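Local coordinates for protein ribonuclease (Nicotiana glutinosa, PDB 1IYB) that probably cleaves RNA as a member of the ribonuclease T2 family and binds guanosine 5'-monophosphate in a guanine-recognising pocket, at residues A[136-148]-A[196-208]. Residues are numbered along the deposited sequence; the frame is centred on the assembly and turned at random.
Sequences IHPDGGFYSLNSI and RGKCGSSIEFPTF. Unlike the reference sequence in segment 136-148: His137 (reference Asn).
Pro138 lies flat against Phe205: its CB stands 3.7 Å from the ring centroid, almost on the ring normal, a CH-pi contact over the middle of one face. A CG anti to the backbone N (chi1 -168°) puts the Phe205 ring against residues 136-138, with Pro138 over its face and Ile136 O at its edge; Ile136 CG2 packs against CD2. The same CG2 sits over the centre of the Tyr143 ring, whose CE1 touches Phe205 CB. An alanine in place of Phe205 would probably leave Pro138 without the face it rests on and open a gap beside Ile136 CG2. Further along, Ile203 CD1 meets Ile148 CD1 at 3.6 Å, and Leu145 CD2 reaches Cys199 CB.

Tyr143 and Ile203 project from one face of a short antiparallel ribbon pairing 142-144 with 202-204. They form its hydrogen-bonded pair, Tyr143 N to Ile203 O and Ile203 N to Tyr143 O, each 2.8 Å and nearly straight at 167°. Leu145 N to Ser201 O, Phe205 N to Gly141 O and Gly140 N to Phe205 O continue the pairing. On the other face, Glu204 CB lies over the Phe142 ring, 3.8 Å from its centroid, while a water donates to both Glu204 OE2 and Gly140 O. An Asx turn leads into the ribbon, Gly141 N donating to Asp139 OD1 at 2.9 Å; at the far end Ser144 N-caps helix 145-156, its OG accepting from Ser147 N.

The ribbon is tied to the main antiparallel sheet by backbone hydrogen bonds between Glu204 and both Ser172 and Leu174 of strand 172-182; Ile203 and Phe205 pack on Leu174, and Cys199 is disulfide-bonded to Cys164 of strand 161-166. Trp17 meets Phe205 edge-to-face, and helix 127-133 packs against Ile136 and Pro138 through Leu131 and Leu128.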
loop_
_atom_site.group_PDB
_atom_site.type_symbol
_atom_site.label_atom_id
_atom_site.label_comp_id
_atom_site.label_asym_id
_atom_site.label_seq_id
_atom_site.Cartn_x
_atom_site.Cartn_y
_atom_site.Cartn_z
ATOM N N ILE A 136 -9.960 -31.388 -13.381
ATOM C CA ILE A 136 -8.819 -30.484 -13.277
ATOM C C ILE A 136 -8.160 -30.765 -11.930
ATOM O O ILE A 136 -8.641 -30.323 -10.890
ATOM C CB ILE A 136 -9.289 -29.008 -13.359
ATOM C CG1 ILE A 136 -10.018 -28.787 -14.690
ATOM C CG2 ILE A 136 -8.102 -28.059 -13.232
ATOM C CD1 ILE A 136 -10.678 -27.425 -14.836
ATOM N N HIS A 137 -7.064 -31.518 -11.955
ATOM C CA HIS A 137 -6.376 -31.889 -10.724
ATOM C C HIS A 137 -4.983 -31.298 -10.577
ATOM O O HIS A 137 -4.315 -30.978 -11.563
ATOM C CB HIS A 137 -6.264 -33.414 -10.613
ATOM C CG HIS A 137 -7.520 -34.143 -10.969
ATOM N ND1 HIS A 137 -7.784 -34.588 -12.247
ATOM C CD2 HIS A 137 -8.590 -34.494 -10.220
ATOM C CE1 HIS A 137 -8.963 -35.182 -12.270
ATOM N NE2 HIS A 137 -9.474 -35.139 -11.053
ATOM N N PRO A 138 -4.528 -31.141 -9.324
ATOM C CA PRO A 138 -3.202 -30.591 -9.029
ATOM C C PRO A 138 -2.160 -31.696 -9.185
ATOM O O PRO A 138 -1.560 -32.152 -8.209
ATOM C CB PRO A 138 -3.347 -30.117 -7.587
ATOM C CG PRO A 138 -4.266 -31.137 -7.003
ATOM C CD PRO A 138 -5.313 -31.312 -8.088
ATOM N N ASP A 139 -1.967 -32.122 -10.430
ATOM C CA ASP A 139 -1.026 -33.187 -10.759
ATOM C C ASP A 139 0.129 -32.712 -11.634
ATOM O O ASP A 139 0.787 -33.519 -12.293
ATOM C CB ASP A 139 -1.762 -34.317 -11.480
ATOM C CG ASP A 139 -2.613 -33.816 -12.636
ATOM O OD1 ASP A 139 -2.259 -32.777 -13.237
ATOM O OD2 ASP A 139 -3.633 -34.465 -12.950
ATOM N N GLY A 140 0.376 -31.407 -11.646
ATOM C CA GLY A 140 1.453 -30.873 -12.458
ATOM C C GLY A 140 1.076 -30.724 -13.921
ATOM O O GLY A 140 1.883 -30.271 -14.731
ATOM N N GLY A 141 -0.153 -31.102 -14.262
ATOM C CA GLY A 141 -0.601 -30.992 -15.638
ATOM C C GLY A 141 -0.962 -29.568 -16.012
ATOM O O GLY A 141 -1.005 -28.681 -15.151
ATOM N N PHE A 142 -1.209 -29.335 -17.297
ATOM C CA PHE A 142 -1.583 -28.009 -17.769
ATOM C C PHE A 142 -3.046 -27.967 -18.177
ATOM O O PHE A 142 -3.571 -28.914 -18.766
ATOM C CB PHE A 142 -0.692 -27.579 -18.937
ATOM C CG PHE A 142 0.704 -27.217 -18.524
ATOM C CD1 PHE A 142 1.583 -28.192 -18.060
ATOM C CD2 PHE A 142 1.133 -25.894 -18.566
ATOM C CE1 PHE A 142 2.868 -27.854 -17.643
ATOM C CE2 PHE A 142 2.415 -25.546 -18.152
ATOM C CZ PHE A 142 3.285 -26.528 -17.689
ATOM N N TYR A 143 -3.705 -26.863 -17.845
ATOM C CA TYR A 143 -5.114 -26.685 -18.149
ATOM C C TYR A 143 -5.349 -25.305 -18.732
ATOM O O TYR A 143 -4.595 -24.372 -18.456
ATOM C CB TYR A 143 -5.947 -26.854 -16.873
ATOM C CG TYR A 143 -5.693 -28.160 -16.155
ATOM C CD1 TYR A 143 -4.616 -28.302 -15.277
ATOM C CD2 TYR A 143 -6.500 -29.269 -16.391
ATOM C CE1 TYR A 143 -4.348 -29.524 -14.654
ATOM C CE2 TYR A 143 -6.242 -30.491 -15.776
ATOM C CZ TYR A 143 -5.168 -30.614 -14.912
ATOM O OH TYR A 143 -4.913 -31.824 -14.311
ATOM N N SER A 144 -6.393 -25.168 -19.541
ATOM C CA SER A 144 -6.685 -23.876 -20.134
ATOM C C SER A 144 -7.276 -22.973 -19.066
ATOM O O SER A 144 -7.988 -23.431 -18.171
ATOM C CB SER A 144 -7.672 -24.010 -21.300
ATOM O OG SER A 144 -8.962 -24.378 -20.852
ATOM N N LEU A 145 -6.966 -21.687 -19.163
ATOM C CA LEU A 145 -7.471 -20.710 -18.214
ATOM C C LEU A 145 -8.999 -20.729 -18.215
ATOM O O LEU A 145 -9.639 -20.701 -17.160
ATOM C CB LEU A 145 -6.954 -19.323 -18.593
ATOM C CG LEU A 145 -7.430 -18.133 -17.767
ATOM C CD1 LEU A 145 -7.019 -18.308 -16.315
ATOM C CD2 LEU A 145 -6.830 -16.860 -18.351
ATOM N N ASN A 146 -9.586 -20.792 -19.405
ATOM C CA ASN A 146 -11.035 -20.810 -19.521
ATOM C C ASN A 146 -11.696 -22.039 -18.890
ATOM O O ASN A 146 -12.804 -21.941 -18.360
ATOM C CB ASN A 146 -11.447 -20.695 -20.991
ATOM C CG ASN A 146 -11.281 -19.292 -21.538
ATOM O OD1 ASN A 146 -11.775 -18.325 -20.955
ATOM N ND2 ASN A 146 -10.593 -19.174 -22.670
ATOM N N SER A 147 -11.028 -23.190 -18.937
ATOM C CA SER A 147 -11.599 -24.399 -18.347
ATOM C C SER A 147 -11.705 -24.232 -16.833
ATOM O O SER A 147 -12.672 -24.675 -16.208
ATOM C CB SER A 147 -10.737 -25.626 -18.673
ATOM O OG SER A 147 -9.519 -25.625 -17.946
ATOM N N ILE A 148 -10.705 -23.576 -16.254
ATOM C CA ILE A 148 -10.665 -23.339 -14.818
ATOM C C ILE A 148 -11.759 -22.347 -14.422
ATOM O O ILE A 148 -12.506 -22.575 -13.469
ATOM C CB ILE A 148 -9.270 -22.797 -14.401
ATOM C CG1 ILE A 148 -8.207 -23.876 -14.640
ATOM C CG2 ILE A 148 -9.276 -22.366 -12.935
ATOM C CD1 ILE A 148 -6.778 -23.378 -14.493
ATOM N N ARG A 196 -5.054 -7.706 -12.930
ATOM C CA ARG A 196 -4.259 -8.363 -13.965
ATOM C C ARG A 196 -3.885 -9.751 -13.458
ATOM O O ARG A 196 -3.191 -9.876 -12.450
ATOM C CB ARG A 196 -2.975 -7.580 -14.242
ATOM C CG ARG A 196 -3.160 -6.232 -14.911
ATOM C CD ARG A 196 -1.802 -5.577 -15.124
ATOM N NE ARG A 196 -1.886 -4.324 -15.870
ATOM C CZ ARG A 196 -0.836 -3.566 -16.170
ATOM N NH1 ARG A 196 0.380 -3.932 -15.788
ATOM N NH2 ARG A 196 -1.000 -2.444 -16.858
ATOM N N GLY A 197 -4.334 -10.787 -14.159
ATOM C CA GLY A 197 -4.036 -12.144 -13.737
ATOM C C GLY A 197 -2.629 -12.628 -14.038
ATOM O O GLY A 197 -2.072 -13.421 -13.277
ATOM N N LYS A 198 -2.052 -12.155 -15.141
ATOM C CA LYS A 198 -0.706 -12.555 -15.550
ATOM C C LYS A 198 -0.649 -14.038 -15.905
ATOM O O LYS A 198 0.368 -14.699 -15.687
ATOM C CB LYS A 198 0.310 -12.263 -14.437
ATOM C CG LYS A 198 0.484 -10.791 -14.104
ATOM C CD LYS A 198 1.550 -10.593 -13.034
ATOM C CE LYS A 198 1.754 -9.118 -12.715
ATOM N NZ LYS A 198 2.792 -8.913 -11.660
ATOM N N CYS A 199 -1.742 -14.556 -16.456
ATOM C CA CYS A 199 -1.815 -15.963 -16.836
ATOM C C CYS A 199 -1.694 -16.181 -18.337
ATOM O O CYS A 199 -2.066 -15.324 -19.133
ATOM C CB CYS A 199 -3.146 -16.570 -16.405
ATOM S SG CYS A 199 -3.483 -16.660 -14.622
ATOM N N GLY A 200 -1.183 -17.349 -18.714
ATOM C CA GLY A 200 -1.073 -17.686 -20.120
ATOM C C GLY A 200 -2.365 -18.389 -20.492
ATOM O O GLY A 200 -3.198 -18.640 -19.619
ATOM N N SER A 201 -2.548 -18.703 -21.770
ATOM C CA SER A 201 -3.760 -19.387 -22.213
ATOM C C SER A 201 -3.894 -20.742 -21.515
ATOM O O SER A 201 -5.003 -21.197 -21.226
ATOM C CB SER A 201 -3.734 -19.579 -23.733
ATOM O OG SER A 201 -2.581 -20.299 -24.134
ATOM N N SER A 202 -2.757 -21.384 -21.260
ATOM C CA SER A 202 -2.730 -22.671 -20.573
ATOM C C SER A 202 -1.766 -22.539 -19.398
ATOM O O SER A 202 -0.666 -21.998 -19.549
ATOM C CB SER A 202 -2.257 -23.784 -21.515
ATOM O OG SER A 202 -0.909 -23.591 -21.899
ATOM N N ILE A 203 -2.180 -23.028 -18.234
ATOM C CA ILE A 203 -1.357 -22.934 -17.034
ATOM C C ILE A 203 -1.249 -24.235 -16.251
ATOM O O ILE A 203 -2.140 -25.083 -16.299
ATOM C CB ILE A 203 -1.893 -21.841 -16.084
ATOM C CG1 ILE A 203 -3.334 -22.165 -15.677
ATOM C CG2 ILE A 203 -1.814 -20.480 -16.762
ATOM C CD1 ILE A 203 -3.961 -21.145 -14.730
ATOM N N GLU A 204 -0.151 -24.375 -15.516
ATOM C CA GLU A 204 0.090 -25.565 -14.711
ATOM C C GLU A 204 -0.627 -25.505 -13.366
ATOM O O GLU A 204 -0.801 -24.433 -12.791
ATOM C CB GLU A 204 1.593 -25.738 -14.459
ATOM C CG GLU A 204 1.908 -26.791 -13.402
ATOM C CD GLU A 204 3.357 -26.775 -12.948
ATOM O OE1 GLU A 204 3.879 -25.683 -12.630
ATOM O OE2 GLU A 204 3.971 -27.862 -12.895
ATOM N N PHE A 205 -1.046 -26.669 -12.880
ATOM C CA PHE A 205 -1.707 -26.797 -11.583
ATOM C C PHE A 205 -0.772 -27.777 -10.871
ATOM O O PHE A 205 -1.008 -28.986 -10.862
ATOM C CB PHE A 205 -3.112 -27.393 -11.762
ATOM C CG PHE A 205 -3.988 -27.314 -10.528
ATOM C CD1 PHE A 205 -3.590 -26.598 -9.400
ATOM C CD2 PHE A 205 -5.227 -27.948 -10.510
ATOM C CE1 PHE A 205 -4.418 -26.518 -8.273
ATOM C CE2 PHE A 205 -6.062 -27.877 -9.392
ATOM C CZ PHE A 205 -5.654 -27.159 -8.271
ATOM N N PRO A 206 0.311 -27.256 -10.269
ATOM C CA PRO A 206 1.313 -28.061 -9.561
ATOM C C PRO A 206 0.837 -28.863 -8.363
ATOM O O PRO A 206 -0.055 -28.451 -7.629
ATOM C CB PRO A 206 2.370 -27.029 -9.177
ATOM C CG PRO A 206 1.555 -25.817 -8.914
ATOM C CD PRO A 206 0.580 -25.818 -10.082
ATOM N N THR A 207 1.450 -30.024 -8.175
ATOM C CA THR A 207 1.115 -30.881 -7.051
ATOM C C THR A 207 1.671 -30.206 -5.803
ATOM O O THR A 207 2.558 -29.360 -5.896
ATOM C CB THR A 207 1.797 -32.255 -7.170
ATOM O OG1 THR A 207 3.217 -32.084 -7.068
ATOM C CG2 THR A 207 1.476 -32.899 -8.507
ATOM N N PHE A 208 1.141 -30.564 -4.641
ATOM C CA PHE A 208 1.645 -30.011 -3.393
ATOM C C PHE A 208 1.958 -31.170 -2.461
ATOM O O PHE A 208 1.024 -31.948 -2.177
ATOM C CB PHE A 208 0.622 -29.080 -2.735
ATOM C CG PHE A 208 1.095 -28.503 -1.426
ATOM C CD1 PHE A 208 2.261 -27.745 -1.366
ATOM C CD2 PHE A 208 0.392 -28.743 -0.250
ATOM C CE1 PHE A 208 2.722 -27.234 -0.151
ATOM C CE2 PHE A 208 0.844 -28.238 0.971
ATOM C CZ PHE A 208 2.009 -27.483 1.019
ATOM O OXT PHE A 208 3.130 -31.293 -2.041
HETATM O O HOH W 1 -1.376 -32.211 -5.348
HETATM O O HOH W 2 4.402 -30.455 -13.520
HETATM O O HOH W 3 -7.650 -20.457 -21.966
#